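Local coordinates for protein ABC transporter (Caldanaerobius, PDB 4G68) that probably binds xylan-derived oligosaccharides outside the cell and delivers them to an ABC transporter for uptake, as the extracellular solute-binding component, at residues I39-K53 against N69-Y82. Numbering follows the deposited sequence.
Sequences ITLTFWNLFTGEPAK and NVQIVESVTENDAY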
loop_
_atom_site.group_PDB
_atom_site.type_symbol
_atom_site.label_atom_id
_atom_site.label_comp_id
_atom_site.label_asym_id
_atom_site.label_seq_id
_atom_site.Cartn_x
_atom_site.Cartn_y
_atom_site.Cartn_z
ATOM N N ILE C 39 -5.418 31.571 13.110
ATOM C CA ILE C 39 -4.343 30.731 12.545
ATOM C C ILE C 39 -4.947 29.801 11.487
ATOM O O ILE C 39 -6.101 29.346 11.630
ATOM C CB ILE C 39 -3.605 29.991 13.696
ATOM C CG1 ILE C 39 -2.620 30.943 14.393
ATOM C CG2 ILE C 39 -2.910 28.716 13.265
ATOM C CD1 ILE C 39 -2.085 32.083 13.551
ATOM N N THR C 40 -4.193 29.570 10.413
ATOM C CA THR C 40 -4.596 28.555 9.418
ATOM C C THR C 40 -3.466 27.566 9.092
ATOM O O THR C 40 -2.355 27.943 8.734
ATOM C CB THR C 40 -5.174 29.196 8.150
ATOM O OG1 THR C 40 -6.393 29.862 8.497
ATOM C CG2 THR C 40 -5.474 28.133 7.094
ATOM N N LEU C 41 -3.766 26.283 9.255
ATOM C CA LEU C 41 -2.824 25.233 8.910
ATOM C C LEU C 41 -3.128 24.686 7.524
ATOM O O LEU C 41 -4.308 24.603 7.099
ATOM C CB LEU C 41 -2.907 24.104 9.949
ATOM C CG LEU C 41 -2.689 24.448 11.432
ATOM C CD1 LEU C 41 -3.149 23.292 12.331
ATOM C CD2 LEU C 41 -1.235 24.803 11.716
ATOM N N THR C 42 -2.073 24.287 6.819
ATOM C CA THR C 42 -2.238 23.571 5.568
ATOM C C THR C 42 -2.049 22.055 5.791
ATOM O O THR C 42 -1.226 21.622 6.600
ATOM C CB THR C 42 -1.301 24.100 4.492
ATOM O OG1 THR C 42 0.036 24.161 5.013
ATOM C CG2 THR C 42 -1.764 25.527 4.084
ATOM N N PHE C 43 -2.839 21.261 5.071
ATOM C CA PHE C 43 -2.770 19.802 5.226
ATOM C C PHE C 43 -2.861 19.202 3.834
ATOM O O PHE C 43 -3.824 19.496 3.119
ATOM C CB PHE C 43 -3.951 19.340 6.082
ATOM C CG PHE C 43 -4.161 17.847 6.108
ATOM C CD1 PHE C 43 -3.096 16.961 6.369
ATOM C CD2 PHE C 43 -5.455 17.321 5.887
ATOM C CE1 PHE C 43 -3.307 15.597 6.396
ATOM C CE2 PHE C 43 -5.659 15.948 5.920
ATOM C CZ PHE C 43 -4.589 15.095 6.190
ATOM N N TRP C 44 -1.837 18.441 3.421
ATOM C CA TRP C 44 -1.908 17.742 2.142
ATOM C C TRP C 44 -2.144 16.256 2.329
ATOM O O TRP C 44 -1.568 15.651 3.229
ATOM C CB TRP C 44 -0.633 17.910 1.320
ATOM C CG TRP C 44 -0.285 19.356 0.934
ATOM C CD1 TRP C 44 -1.013 20.525 1.172
ATOM C CD2 TRP C 44 0.920 19.798 0.209
ATOM N NE1 TRP C 44 -0.348 21.643 0.669
ATOM C CE2 TRP C 44 0.805 21.271 0.066
ATOM C CE3 TRP C 44 2.035 19.147 -0.314
ATOM C CZ2 TRP C 44 1.791 22.027 -0.545
ATOM C CZ3 TRP C 44 3.028 19.928 -0.938
ATOM C CH2 TRP C 44 2.902 21.336 -1.051
ATOM N N ASN C 45 -2.968 15.667 1.453
ATOM C CA ASN C 45 -3.197 14.201 1.435
ATOM C C ASN C 45 -3.546 13.717 0.019
ATOM O O ASN C 45 -3.676 14.543 -0.914
ATOM C CB ASN C 45 -4.257 13.784 2.476
ATOM C CG ASN C 45 -5.632 14.332 2.151
ATOM O OD1 ASN C 45 -6.356 13.759 1.323
ATOM N ND2 ASN C 45 -5.989 15.452 2.771
ATOM N N LEU C 46 -3.679 12.397 -0.144
ATOM C CA LEU C 46 -3.907 11.817 -1.474
ATOM C C LEU C 46 -5.282 11.139 -1.643
ATOM O O LEU C 46 -5.519 10.439 -2.661
ATOM C CB LEU C 46 -2.790 10.857 -1.863
ATOM C CG LEU C 46 -2.548 9.607 -1.008
ATOM C CD1 LEU C 46 -3.818 8.831 -0.658
ATOM C CD2 LEU C 46 -1.557 8.671 -1.695
ATOM N N PHE C 47 -6.189 11.360 -0.676
ATOM C CA PHE C 47 -7.546 10.763 -0.725
ATOM C C PHE C 47 -8.517 11.371 -1.755
ATOM O O PHE C 47 -9.459 12.126 -1.430
ATOM C CB PHE C 47 -8.172 10.702 0.664
ATOM C CG PHE C 47 -7.488 9.737 1.577
ATOM C CD1 PHE C 47 -7.675 8.364 1.441
ATOM C CD2 PHE C 47 -6.643 10.201 2.581
ATOM C CE1 PHE C 47 -7.027 7.479 2.303
ATOM C CE2 PHE C 47 -5.980 9.321 3.424
ATOM C CZ PHE C 47 -6.182 7.950 3.291
ATOM N N THR C 48 -8.311 10.964 -3.000
ATOM C CA THR C 48 -8.943 11.609 -4.148
ATOM C C THR C 48 -10.275 10.982 -4.570
ATOM O O THR C 48 -11.172 11.679 -5.055
ATOM C CB THR C 48 -7.964 11.615 -5.324
ATOM O OG1 THR C 48 -8.614 12.112 -6.483
ATOM C CG2 THR C 48 -7.417 10.227 -5.605
ATOM N N GLY C 49 -10.395 9.662 -4.390
ATOM C CA GLY C 49 -11.594 8.927 -4.832
ATOM C C GLY C 49 -12.712 8.961 -3.806
ATOM O O GLY C 49 -12.480 9.239 -2.616
ATOM N N GLU C 50 -13.928 8.654 -4.254
ATOM C CA GLU C 50 -15.100 8.666 -3.362
ATOM C C GLU C 50 -15.350 7.283 -2.733
ATOM O O GLU C 50 -15.110 6.261 -3.369
ATOM C CB GLU C 50 -16.355 9.148 -4.110
ATOM C CG GLU C 50 -16.262 10.542 -4.729
ATOM C CD GLU C 50 -16.124 11.641 -3.701
ATOM O OE1 GLU C 50 -16.440 11.417 -2.498
ATOM O OE2 GLU C 50 -15.689 12.740 -4.121
ATOM N N PRO C 51 -15.875 7.239 -1.490
ATOM C CA PRO C 51 -16.317 8.365 -0.667
ATOM C C PRO C 51 -15.234 8.985 0.260
ATOM O O PRO C 51 -15.570 9.854 1.076
ATOM C CB PRO C 51 -17.449 7.724 0.166
ATOM C CG PRO C 51 -16.942 6.333 0.399
ATOM C CD PRO C 51 -16.268 5.945 -0.892
ATOM N N ALA C 52 -13.968 8.556 0.141
ATOM C CA ALA C 52 -12.873 9.075 1.001
ATOM C C ALA C 52 -12.780 10.596 0.924
ATOM O O ALA C 52 -12.774 11.255 1.968
ATOM C CB ALA C 52 -11.534 8.440 0.671
ATOM N N LYS C 53 -12.775 11.131 -0.306
ATOM C CA LYS C 53 -12.641 12.581 -0.548
ATOM C C LYS C 53 -13.705 13.372 0.216
ATOM O O LYS C 53 -13.387 14.385 0.842
ATOM C CB LYS C 53 -12.667 12.904 -2.048
ATOM C CG LYS C 53 -12.519 14.388 -2.387
ATOM C CD LYS C 53 -13.009 14.635 -3.818
ATOM C CE LYS C 53 -13.146 16.119 -4.162
ATOM N NZ LYS C 53 -11.803 16.763 -4.021
ATOM N N ASN C 69 -10.252 29.264 16.019
ATOM C CA ASN C 69 -8.978 29.987 15.876
ATOM C C ASN C 69 -7.882 29.220 15.163
ATOM O O ASN C 69 -6.938 29.814 14.644
ATOM C CB ASN C 69 -8.503 30.501 17.233
ATOM C CG ASN C 69 -9.241 31.746 17.656
ATOM O OD1 ASN C 69 -10.121 32.216 16.960
ATOM N ND2 ASN C 69 -8.875 32.289 18.799
ATOM N N VAL C 70 -8.024 27.894 15.110
ATOM C CA VAL C 70 -7.092 27.081 14.346
ATOM C C VAL C 70 -7.850 26.388 13.204
ATOM O O VAL C 70 -8.420 25.306 13.381
ATOM C CB VAL C 70 -6.377 26.057 15.244
ATOM C CG1 VAL C 70 -5.243 25.393 14.480
ATOM C CG2 VAL C 70 -5.861 26.727 16.512
ATOM N N GLN C 71 -7.877 27.022 12.041
ATOM C CA GLN C 71 -8.514 26.407 10.874
ATOM C C GLN C 71 -7.518 25.527 10.114
ATOM O O GLN C 71 -6.314 25.746 10.170
ATOM C CB GLN C 71 -9.089 27.493 9.965
ATOM C CG GLN C 71 -10.123 28.356 10.680
ATOM C CD GLN C 71 -11.400 27.591 10.995
ATOM O OE1 GLN C 71 -11.677 27.259 12.152
ATOM N NE2 GLN C 71 -12.169 27.283 9.962
ATOM N N ILE C 72 -8.042 24.507 9.436
ATOM C CA ILE C 72 -7.262 23.710 8.485
ATOM C C ILE C 72 -7.821 23.902 7.084
ATOM O O ILE C 72 -9.050 23.955 6.901
ATOM C CB ILE C 72 -7.342 22.204 8.846
ATOM C CG1 ILE C 72 -6.849 21.953 10.286
ATOM C CG2 ILE C 72 -6.629 21.330 7.804
ATOM C CD1 ILE C 72 -7.170 20.575 10.849
ATOM N N VAL C 73 -6.920 23.992 6.108
ATOM C CA VAL C 73 -7.287 24.012 4.695
ATOM C C VAL C 73 -6.477 22.893 4.060
ATOM O O VAL C 73 -5.302 22.740 4.364
ATOM C CB VAL C 73 -6.980 25.389 4.036
ATOM C CG1 VAL C 73 -7.128 25.326 2.519
ATOM C CG2 VAL C 73 -7.843 26.505 4.659
ATOM N N GLU C 74 -7.119 22.085 3.220
ATOM C CA GLU C 74 -6.428 20.956 2.601
ATOM C C GLU C 74 -6.174 21.179 1.128
ATOM O O GLU C 74 -6.868 21.957 0.481
ATOM C CB GLU C 74 -7.211 19.641 2.841
ATOM C CG GLU C 74 -8.599 19.617 2.205
ATOM C CD GLU C 74 -9.225 18.228 2.118
ATOM O OE1 GLU C 74 -8.492 17.211 2.129
ATOM O OE2 GLU C 74 -10.475 18.173 2.003
ATOM N N SER C 75 -5.173 20.500 0.589
ATOM C CA SER C 75 -5.053 20.379 -0.848
ATOM C C SER C 75 -4.844 18.880 -1.182
ATOM O O SER C 75 -3.958 18.214 -0.633
ATOM C CB SER C 75 -3.954 21.316 -1.389
ATOM O OG SER C 75 -3.438 20.885 -2.668
ATOM N N VAL C 76 -5.714 18.348 -2.044
ATOM C CA VAL C 76 -5.701 16.914 -2.354
ATOM C C VAL C 76 -5.112 16.636 -3.746
ATOM O O VAL C 76 -5.439 17.317 -4.721
ATOM C CB VAL C 76 -7.101 16.303 -2.152
ATOM C CG1 VAL C 76 -8.180 17.166 -2.776
ATOM C CG2 VAL C 76 -7.165 14.877 -2.646
ATOM N N THR C 77 -4.224 15.644 -3.817
ATOM C CA THR C 77 -3.501 15.332 -5.046
ATOM C C THR C 77 -3.502 13.839 -5.216
ATOM O O THR C 77 -3.280 13.120 -4.241
ATOM C CB THR C 77 -2.032 15.808 -4.965
ATOM O OG1 THR C 77 -1.996 17.196 -4.588
ATOM C CG2 THR C 77 -1.315 15.596 -6.319
ATOM N N GLU C 78 -3.702 13.387 -6.460
ATOM C CA GLU C 78 -3.642 11.962 -6.790
ATOM C C GLU C 78 -2.314 11.359 -6.306
ATOM O O GLU C 78 -1.229 11.949 -6.477
ATOM C CB GLU C 78 -3.888 11.701 -8.297
ATOM C CG GLU C 78 -3.830 10.214 -8.715
ATOM C CD GLU C 78 -2.424 9.676 -8.877
ATOM O OE1 GLU C 78 -1.527 10.453 -9.285
ATOM O OE2 GLU C 78 -2.163 8.479 -8.548
ATOM N N ASN C 79 -2.435 10.189 -5.677
ATOM C CA ASN C 79 -1.317 9.371 -5.201
ATOM C C ASN C 79 0.077 9.535 -5.904
ATOM O O ASN C 79 1.102 9.898 -5.267
ATOM C CB ASN C 79 -1.798 7.888 -5.278
ATOM C CG ASN C 79 -0.747 6.925 -4.881
ATOM O OD1 ASN C 79 0.035 7.207 -3.966
ATOM N ND2 ASN C 79 -0.684 5.779 -5.562
ATOM N N ASP C 80 0.145 9.257 -7.200
ATOM C CA ASP C 80 1.449 9.260 -7.861
ATOM C C ASP C 80 1.982 10.669 -8.093
ATOM O O ASP C 80 3.197 10.921 -7.974
ATOM C CB ASP C 80 1.424 8.403 -9.131
ATOM C CG ASP C 80 1.516 6.930 -8.813
ATOM O OD1 ASP C 80 2.612 6.463 -8.396
ATOM O OD2 ASP C 80 0.491 6.233 -8.927
ATOM N N ALA C 81 1.059 11.575 -8.377
ATOM C CA ALA C 81 1.364 13.009 -8.506
ATOM C C ALA C 81 1.731 13.621 -7.135
ATOM O O ALA C 81 2.498 14.604 -7.050
ATOM C CB ALA C 81 0.177 13.746 -9.141
ATOM N N TYR C 82 1.181 13.039 -6.067
ATOM C CA TYR C 82 1.416 13.553 -4.719
ATOM C C TYR C 82 2.874 13.262 -4.303
ATOM O O TYR C 82 3.558 14.077 -3.663
ATOM C CB TYR C 82 0.413 12.886 -3.757
ATOM C CG TYR C 82 0.612 13.308 -2.327
ATOM C CD1 TYR C 82 0.021 14.484 -1.839
ATOM C CD2 TYR C 82 1.384 12.535 -1.451
ATOM C CE1 TYR C 82 0.204 14.868 -0.534
ATOM C CE2 TYR C 82 1.601 12.936 -0.128
ATOM C CZ TYR C 82 1.011 14.095 0.320
ATOM O OH TYR C 82 1.209 14.484 1.618
HETATM O O HOH W 1 -10.956 15.715 1.106
#
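Strands 40-45 and 71-76 are the parallel pair of a beta-alpha-beta unit whose connecting helix is 52-66. Backbone bonds alternate across the pair, from Ile39 N to Asn69 O through Leu41 N to Gln71 O (2.8 Å) and on to Thr77 N and Asn45 O; Asn45 N to Ser75 O, at 3.4 Å, is weak. On the face carrying Leu41, Phe43 and Asn45, Leu41 CD1 meets Val70 CG1 at 3.7 Å and Ile72 CG2 packs on Phe43 CB. Farther along, Asn45 ND2 gives a nearly straight bond (166°) to Glu74 OE1, 3.1 Å away and almost in the amide plane, although the carboxylate is turned 38° from it. The other end of the same amide accepts from Phe47 N at OD1, an Asx turn, so both ends of the Asn45 amide are held. Water 1 links Glu74 OE2 to Lys53 O, tying the strand to the start of helix 52-66. On the opposite face Trp44 CB meets the edge of the Tyr82 ring at CE1 (3.7 Å), while Tyr82 OH bonds to Gln100 O of the next strand. Asn79 runs alongside Leu46, pointing the same way; its chi1 of 177°, which turns CG away from the backbone N, brings CG to 3.7 Å from Leu46 CD2. Strand 98-102 flanks 40-45 on its other edge, an arrangement characteristic of the alpha/beta lobes of periplasmic-binding-protein folds.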